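Okadaic acid binding protein 2-alpha (Halichondria okadai, PDB 4WRI) binds the cytotoxin okadaic acid in a pocket and is implicated in the accumulation of this toxin by the sponge. Local coordinates at residues 92-97 / 174-179. Residues are numbered along the deposited sequence; the frame is centred on the assembly and turned at random.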
loop_
_atom_site.group_PDB
_atom_site.type_symbol
_atom_site.label_atom_id
_atom_site.label_comp_id
_atom_site.label_asym_id
_atom_site.label_seq_id
_atom_site.Cartn_x
_atom_site.Cartn_y
_atom_site.Cartn_z
ATOM N N ASN A 92 6.399 3.832 13.055
ATOM C CA ASN A 92 6.424 5.049 12.240
ATOM C C ASN A 92 5.085 5.248 11.533
ATOM O O ASN A 92 4.591 6.382 11.417
ATOM C CB ASN A 92 7.540 4.998 11.190
ATOM C CG ASN A 92 8.921 5.129 11.801
ATOM O OD1 ASN A 92 9.049 5.283 13.016
ATOM N ND2 ASN A 92 9.950 5.081 10.989
ATOM N N ALA A 93 4.495 4.151 11.063
ATOM C CA ALA A 93 3.180 4.217 10.421
ATOM C C ALA A 93 2.132 4.676 11.421
ATOM O O ALA A 93 1.182 5.364 11.062
ATOM C CB ALA A 93 2.810 2.867 9.841
ATOM N N TRP A 94 2.309 4.307 12.683
ATOM C CA TRP A 94 1.367 4.750 13.710
ATOM C C TRP A 94 1.373 6.275 13.827
ATOM O O TRP A 94 0.311 6.905 13.887
ATOM C CB TRP A 94 1.693 4.071 15.035
ATOM C CG TRP A 94 0.756 4.383 16.172
ATOM C CD1 TRP A 94 1.091 4.953 17.366
ATOM C CD2 TRP A 94 -0.660 4.145 16.223
ATOM N NE1 TRP A 94 -0.023 5.068 18.156
ATOM C CE2 TRP A 94 -1.113 4.585 17.485
ATOM C CE3 TRP A 94 -1.587 3.594 15.331
ATOM C CZ2 TRP A 94 -2.456 4.494 17.883
ATOM C CZ3 TRP A 94 -2.936 3.511 15.725
ATOM C CH2 TRP A 94 -3.347 3.952 16.993
ATOM N N LEU A 95 2.563 6.871 13.854
ATOM C CA LEU A 95 2.660 8.325 13.863
ATOM C C LEU A 95 2.112 8.906 12.564
ATOM O O LEU A 95 1.403 9.914 12.573
ATOM C CB LEU A 95 4.106 8.782 14.076
ATOM C CG LEU A 95 4.536 8.988 15.538
ATOM C CD1 LEU A 95 4.333 7.740 16.378
ATOM C CD2 LEU A 95 5.987 9.467 15.616
ATOM N N LEU A 96 2.410 8.248 11.444
ATOM C CA LEU A 96 2.045 8.779 10.133
ATOM C C LEU A 96 0.528 8.906 9.956
ATOM O O LEU A 96 0.042 9.905 9.402
ATOM C CB LEU A 96 2.620 7.897 9.026
ATOM C CG LEU A 96 2.403 8.341 7.583
ATOM C CD1 LEU A 96 3.180 9.610 7.296
ATOM C CD2 LEU A 96 2.817 7.225 6.637
ATOM N N ILE A 97 -0.226 7.920 10.430
ATOM C CA ILE A 97 -1.663 7.935 10.174
ATOM C C ILE A 97 -2.355 8.966 11.063
ATOM O O ILE A 97 -3.546 9.236 10.877
ATOM C CB ILE A 97 -2.333 6.542 10.338
ATOM C CG1 ILE A 97 -2.323 6.083 11.794
ATOM C CG2 ILE A 97 -1.695 5.504 9.400
ATOM C CD1 ILE A 97 -3.145 4.854 12.029
ATOM N N THR A 174 -6.137 2.558 8.679
ATOM C CA THR A 174 -6.539 3.262 9.901
ATOM C C THR A 174 -7.427 2.485 10.869
ATOM O O THR A 174 -7.353 2.733 12.073
ATOM C CB THR A 174 -7.232 4.594 9.601
ATOM O OG1 THR A 174 -8.463 4.350 8.911
ATOM C CG2 THR A 174 -6.330 5.515 8.758
ATOM N N ASP A 175 -8.269 1.576 10.388
ATOM C CA ASP A 175 -9.186 0.888 11.295
ATOM C C ASP A 175 -8.449 0.049 12.344
ATOM O O ASP A 175 -7.430 -0.567 12.055
ATOM C CB ASP A 175 -10.188 0.029 10.504
ATOM C CG ASP A 175 -11.176 -0.664 11.414
ATOM O OD1 ASP A 175 -12.163 0.013 11.789
ATOM O OD2 ASP A 175 -10.947 -1.825 11.779
ATOM N N GLN A 176 -8.978 0.027 13.565
ATOM C CA GLN A 176 -8.310 -0.668 14.656
ATOM C C GLN A 176 -8.898 -2.019 14.996
ATOM O O GLN A 176 -8.168 -2.954 15.284
ATOM C CB GLN A 176 -8.332 0.199 15.918
ATOM C CG GLN A 176 -7.562 1.485 15.771
ATOM C CD GLN A 176 -6.095 1.230 15.467
ATOM O OE1 GLN A 176 -5.357 0.708 16.295
ATOM N NE2 GLN A 176 -5.675 1.571 14.267
ATOM N N ASP A 177 -10.225 -2.134 14.945
ATOM C CA ASP A 177 -10.862 -3.279 15.615
ATOM C C ASP A 177 -11.791 -4.144 14.794
ATOM O O ASP A 177 -12.222 -5.195 15.266
ATOM C CB ASP A 177 -11.587 -2.816 16.886
ATOM C CG ASP A 177 -10.661 -2.096 17.856
ATOM O OD1 ASP A 177 -9.612 -2.665 18.213
ATOM O OD2 ASP A 177 -10.979 -0.947 18.202
ATOM N N ASN A 178 -12.084 -3.728 13.567
ATOM C CA ASN A 178 -12.917 -4.556 12.705
ATOM C C ASN A 178 -12.073 -5.576 11.936
ATOM O O ASN A 178 -11.480 -5.252 10.899
ATOM C CB ASN A 178 -13.727 -3.680 11.753
ATOM C CG ASN A 178 -14.709 -4.483 10.912
ATOM O OD1 ASN A 178 -14.558 -5.690 10.733
ATOM N ND2 ASN A 178 -15.705 -3.792 10.357
ATOM N N THR A 179 -12.003 -6.807 12.434
ATOM C CA THR A 179 -11.090 -7.788 11.863
ATOM C C THR A 179 -11.712 -8.631 10.761
ATOM O O THR A 179 -11.027 -9.406 10.125
ATOM C CB THR A 179 -10.491 -8.731 12.912
ATOM O OG1 THR A 179 -11.519 -9.596 13.440
ATOM C CG2 THR A 179 -9.850 -7.941 14.043
#
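Trp94 brings the edge of its six-membered ring up to the terminal amide of Gln176, joining helix 86-96 to the loop that leaves helix 169-174. That loop starts with an Asx motif: Asp175 OD2 accepts from Asn178 N at 2.8 Å, using its syn lone pair. With CG of Trp94 anti to the backbone N (chi1 -177°), the indole reaches out from its helix until CZ3 lies 3.7 Å from Gln176 NE2, near the ring plane. CH2 sits 3.9 Å from Gln176 OE1; the side chains cross at about a right angle, with ring and amide planes 49° apart, so the amide does not lie flat on the indole. The indole is anchored by NE1, donating to the backbone O of the dimethyl-lysine at position 7. Ile97, three residues on, starts toward Thr174, its CD1 4.3 Å from Thr174 CA, by van der Waals contact alone. Trp13 of helix 11-27 touches both Ile97 and Gln176, and Phe102 both Ile97 and Thr174. Bound okadaic acid lies about 10 Å from the Ile97 side chain. A bend at chi2 (-61°) folds Gln176 back on the end of helix 169-174, where NE2 donates almost straight (3.0 Å) to Thr174 O, from above the carbonyl plane.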